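PDB 2FSJ: archaeal actin homolog from Thermoplasma acidophilum, which polymerizes into bundles of helical filaments in a reaction that requires nucleoside triphosphate and works best with ATP. Local coordinates for residues Val137-Leu149 against Val158-Pro170. Residues are numbered along the deposited sequence; the frame is centred on the assembly and turned at random.
Sequences VKAAKEALENKVL and VRQFNITRLIMRP
Glu145, the first residue past the helix, reaches across to the backbone of Leu166: its OE1 takes the Leu166 N-H at 2.9 Å in an almost straight bond (169°), using the anti lone pair, the one turned from OE2. The chain runs out extended beyond CG, carrying OE1 to the amide, while CG passes Leu166 CB. The carboxylate thus probably takes the part of a strand partner at Leu166, past the end of the hairpin pairing. With an alanine here, the Leu166 amide would probably lose this acceptor, and the passing contact with Leu166 CB would go too.

With CG anti to the backbone N (chi1 -176°), Leu166 directs CD2 to the helix, 3.6 Å from Ala140 CB, with Leu144 CD1 a little farther off. One turn back along the helix, Val137 CG2 lies 3.7 Å from Met168 CB, the two side chains running past each other in opposite directions. Toward the turn, Ile163 packs CB and CG2 closely against the carbonyl oxygen of Leu144, while its CD1 meets Leu149 CD1 at 3.6 Å. Ile124 of strand 120-128 backs both Ile163 and Leu166, and Phe101 and Leu108 of helix 101-111 cover Leu149.

A type II turn from Leu144 to Lys147 swings the chain from helix into strand. Lys147 NZ folds back to the carbonyls of Glu142 and Glu145, tying the turn to the helix end. Beyond it, Leu149 and Phe161 form an antiparallel hydrogen-bonded pair, Leu149 N to Phe161 O being 2.7 Å. On the other face Val148 CG1 rests against the Gln160 amide, whose OE1 bonds Thr150. Together these elements make a helix that packs on strand 158-170 and leads through a tight turn into the β-hairpin, with 147-152 the outermost strand of the larger mixed sheet in this actin-like fold.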
# COMPACT_ATOMS: atom_id res chain seq x y z
N VAL A 137 -5.87 -13.80 6.23
CA VAL A 137 -5.96 -14.72 5.08
C VAL A 137 -7.27 -15.53 5.16
O VAL A 137 -8.03 -15.58 4.18
CB VAL A 137 -4.75 -15.65 4.91
CG1 VAL A 137 -5.03 -16.74 3.88
CG2 VAL A 137 -3.50 -14.89 4.49
N LYS A 138 -7.57 -16.10 6.33
CA LYS A 138 -8.80 -16.85 6.54
C LYS A 138 -10.03 -15.96 6.24
O LYS A 138 -10.90 -16.37 5.43
CB LYS A 138 -8.86 -17.39 7.98
CG LYS A 138 -10.17 -18.11 8.32
CD LYS A 138 -10.21 -18.61 9.75
CE LYS A 138 -11.43 -19.54 10.01
NZ LYS A 138 -12.66 -18.79 10.16
N ALA A 139 -10.07 -14.76 6.80
CA ALA A 139 -11.18 -13.82 6.58
C ALA A 139 -11.37 -13.46 5.10
O ALA A 139 -12.51 -13.36 4.63
CB ALA A 139 -11.03 -12.56 7.41
N ALA A 140 -10.24 -13.24 4.41
CA ALA A 140 -10.24 -12.83 3.00
C ALA A 140 -10.78 -13.94 2.11
O ALA A 140 -11.63 -13.72 1.22
CB ALA A 140 -8.86 -12.45 2.55
N LYS A 141 -10.33 -15.14 2.37
CA LYS A 141 -10.80 -16.31 1.64
C LYS A 141 -12.31 -16.48 1.86
O LYS A 141 -13.07 -16.72 0.91
CB LYS A 141 -10.00 -17.54 2.04
CG LYS A 141 -8.70 -17.65 1.34
CD LYS A 141 -7.82 -18.75 1.91
CE LYS A 141 -6.61 -18.95 1.03
NZ LYS A 141 -6.10 -20.35 1.10
N GLU A 142 -12.77 -16.32 3.09
CA GLU A 142 -14.18 -16.47 3.38
C GLU A 142 -15.03 -15.40 2.69
O GLU A 142 -16.15 -15.66 2.26
CB GLU A 142 -14.41 -16.49 4.90
CG GLU A 142 -13.90 -17.80 5.49
CD GLU A 142 -13.80 -17.82 7.01
OE1 GLU A 142 -14.30 -16.87 7.66
OE2 GLU A 142 -13.26 -18.82 7.54
N ALA A 143 -14.49 -14.18 2.60
CA ALA A 143 -15.18 -13.04 2.04
C ALA A 143 -15.22 -13.11 0.53
O ALA A 143 -16.18 -12.62 -0.05
CB ALA A 143 -14.52 -11.71 2.48
N LEU A 144 -14.19 -13.70 -0.09
CA LEU A 144 -13.92 -13.51 -1.52
C LEU A 144 -13.84 -14.72 -2.37
O LEU A 144 -14.20 -14.66 -3.54
CB LEU A 144 -12.64 -12.68 -1.74
CG LEU A 144 -12.57 -11.28 -1.16
CD1 LEU A 144 -11.12 -10.78 -1.31
CD2 LEU A 144 -13.60 -10.33 -1.85
N GLU A 145 -13.34 -15.85 -1.85
CA GLU A 145 -13.15 -17.02 -2.70
C GLU A 145 -14.50 -17.65 -3.04
O GLU A 145 -15.39 -17.70 -2.18
CB GLU A 145 -12.27 -18.09 -2.03
CG GLU A 145 -10.83 -18.05 -2.42
CD GLU A 145 -9.98 -19.16 -1.80
OE1 GLU A 145 -8.83 -19.25 -2.25
OE2 GLU A 145 -10.41 -19.90 -0.88
N ASN A 146 -14.61 -18.16 -4.25
CA ASN A 146 -15.86 -18.77 -4.75
C ASN A 146 -17.06 -17.87 -4.59
O ASN A 146 -18.17 -18.35 -4.27
CB ASN A 146 -16.12 -20.07 -4.00
CG ASN A 146 -14.99 -21.04 -4.15
OD1 ASN A 146 -14.39 -21.50 -3.14
ND2 ASN A 146 -14.66 -21.36 -5.38
N LYS A 147 -16.83 -16.55 -4.75
CA LYS A 147 -17.91 -15.57 -4.83
C LYS A 147 -17.95 -15.05 -6.25
O LYS A 147 -16.91 -14.83 -6.85
CB LYS A 147 -17.69 -14.38 -3.93
CG LYS A 147 -17.51 -14.65 -2.43
CD LYS A 147 -18.58 -15.40 -1.75
CE LYS A 147 -18.24 -15.65 -0.25
NZ LYS A 147 -17.63 -16.96 -0.05
N VAL A 148 -19.16 -14.81 -6.75
CA VAL A 148 -19.38 -14.06 -7.97
C VAL A 148 -19.58 -12.58 -7.65
O VAL A 148 -20.48 -12.21 -6.91
CB VAL A 148 -20.59 -14.61 -8.73
CG1 VAL A 148 -21.00 -13.73 -9.89
CG2 VAL A 148 -20.26 -16.03 -9.24
N LEU A 149 -18.70 -11.75 -8.15
CA LEU A 149 -18.82 -10.32 -7.99
C LEU A 149 -19.36 -9.69 -9.24
O LEU A 149 -18.82 -9.90 -10.32
CB LEU A 149 -17.45 -9.72 -7.73
CG LEU A 149 -16.57 -10.32 -6.63
CD1 LEU A 149 -15.41 -9.28 -6.42
CD2 LEU A 149 -17.30 -10.61 -5.34
N VAL A 158 -22.51 -4.04 -17.05
CA VAL A 158 -22.22 -5.01 -15.98
C VAL A 158 -21.01 -5.84 -16.37
O VAL A 158 -20.91 -6.35 -17.48
CB VAL A 158 -23.42 -5.97 -15.75
CG1 VAL A 158 -23.06 -7.15 -14.86
CG2 VAL A 158 -24.60 -5.20 -15.22
N ARG A 159 -20.08 -5.97 -15.43
CA ARG A 159 -18.97 -6.86 -15.55
C ARG A 159 -18.99 -7.83 -14.36
O ARG A 159 -19.11 -7.41 -13.20
CB ARG A 159 -17.67 -6.07 -15.58
CG ARG A 159 -17.50 -5.19 -16.80
CD ARG A 159 -16.16 -4.48 -16.88
NE ARG A 159 -16.27 -3.35 -17.77
CZ ARG A 159 -15.45 -2.30 -17.80
NH1 ARG A 159 -14.36 -2.24 -17.06
NH2 ARG A 159 -15.72 -1.33 -18.61
N GLN A 160 -18.80 -9.09 -14.64
CA GLN A 160 -18.87 -10.13 -13.64
C GLN A 160 -17.56 -10.92 -13.48
O GLN A 160 -16.91 -11.29 -14.48
CB GLN A 160 -20.05 -11.07 -13.98
CG GLN A 160 -20.65 -11.68 -12.79
CD GLN A 160 -22.02 -12.33 -13.04
OE1 GLN A 160 -22.99 -12.11 -12.30
NE2 GLN A 160 -22.08 -13.12 -14.04
N PHE A 161 -17.17 -11.18 -12.24
CA PHE A 161 -15.88 -11.81 -11.89
C PHE A 161 -16.14 -12.95 -10.90
O PHE A 161 -16.80 -12.76 -9.85
CB PHE A 161 -14.92 -10.75 -11.27
CG PHE A 161 -14.78 -9.49 -12.09
CD1 PHE A 161 -13.83 -9.40 -13.12
CD2 PHE A 161 -15.60 -8.41 -11.85
CE1 PHE A 161 -13.68 -8.24 -13.86
CE2 PHE A 161 -15.46 -7.22 -12.60
CZ PHE A 161 -14.51 -7.16 -13.64
N ASN A 162 -15.64 -14.13 -11.25
CA ASN A 162 -15.73 -15.32 -10.41
C ASN A 162 -14.40 -15.52 -9.78
O ASN A 162 -13.39 -15.82 -10.47
CB ASN A 162 -16.08 -16.57 -11.21
CG ASN A 162 -16.21 -17.84 -10.32
OD1 ASN A 162 -16.50 -17.78 -9.10
ND2 ASN A 162 -15.99 -18.99 -10.93
N ILE A 163 -14.34 -15.28 -8.49
CA ILE A 163 -13.07 -15.38 -7.82
C ILE A 163 -12.92 -16.85 -7.46
O ILE A 163 -13.63 -17.32 -6.56
CB ILE A 163 -13.05 -14.49 -6.53
CG1 ILE A 163 -13.46 -13.04 -6.87
CG2 ILE A 163 -11.70 -14.66 -5.89
CD1 ILE A 163 -13.13 -11.93 -5.79
N THR A 164 -12.03 -17.55 -8.16
CA THR A 164 -11.84 -19.01 -7.98
C THR A 164 -10.81 -19.33 -6.93
O THR A 164 -10.84 -20.40 -6.29
CB THR A 164 -11.44 -19.75 -9.28
OG1 THR A 164 -10.16 -19.30 -9.74
CG2 THR A 164 -12.37 -19.45 -10.41
N ARG A 165 -9.85 -18.42 -6.75
CA ARG A 165 -8.76 -18.69 -5.81
C ARG A 165 -8.09 -17.41 -5.43
O ARG A 165 -7.93 -16.55 -6.27
CB ARG A 165 -7.73 -19.62 -6.42
CG ARG A 165 -6.69 -20.12 -5.46
CD ARG A 165 -6.00 -21.45 -5.81
NE ARG A 165 -6.20 -21.87 -7.20
CZ ARG A 165 -5.31 -21.77 -8.18
NH1 ARG A 165 -4.10 -21.25 -7.95
NH2 ARG A 165 -5.63 -22.18 -9.41
N LEU A 166 -7.74 -17.32 -4.15
CA LEU A 166 -6.98 -16.22 -3.62
C LEU A 166 -5.67 -16.79 -3.09
O LEU A 166 -5.70 -17.65 -2.18
CB LEU A 166 -7.81 -15.57 -2.52
CG LEU A 166 -7.29 -14.33 -1.84
CD1 LEU A 166 -7.10 -13.18 -2.83
CD2 LEU A 166 -8.23 -13.94 -0.69
N ILE A 167 -4.54 -16.33 -3.63
CA ILE A 167 -3.23 -16.70 -3.18
C ILE A 167 -2.66 -15.48 -2.41
O ILE A 167 -2.76 -14.36 -2.89
CB ILE A 167 -2.33 -17.07 -4.36
CG1 ILE A 167 -2.89 -18.33 -5.11
CG2 ILE A 167 -0.85 -17.29 -3.93
CD1 ILE A 167 -3.02 -19.55 -4.24
N MET A 168 -2.08 -15.74 -1.25
CA MET A 168 -1.66 -14.69 -0.33
C MET A 168 -0.22 -14.87 0.10
O MET A 168 0.18 -15.98 0.42
CB MET A 168 -2.55 -14.71 0.90
CG MET A 168 -4.00 -14.41 0.61
SD MET A 168 -4.29 -12.70 0.16
CE MET A 168 -4.15 -11.80 1.79
N ARG A 169 0.52 -13.77 0.20
CA ARG A 169 1.86 -13.78 0.79
C ARG A 169 1.96 -12.66 1.80
O ARG A 169 1.25 -11.68 1.60
CB ARG A 169 2.90 -13.55 -0.28
CG ARG A 169 3.14 -14.73 -1.18
CD ARG A 169 3.71 -15.96 -0.48
NE ARG A 169 3.89 -17.03 -1.46
CZ ARG A 169 2.95 -17.93 -1.79
NH1 ARG A 169 1.74 -17.94 -1.22
NH2 ARG A 169 3.25 -18.85 -2.70
N PRO A 170 2.82 -12.76 2.82
CA PRO A 170 3.01 -11.67 3.78
C PRO A 170 3.50 -10.41 3.10
O PRO A 170 4.33 -10.48 2.19
CB PRO A 170 4.06 -12.23 4.75
CG PRO A 170 3.82 -13.68 4.72
CD PRO A 170 3.61 -13.92 3.24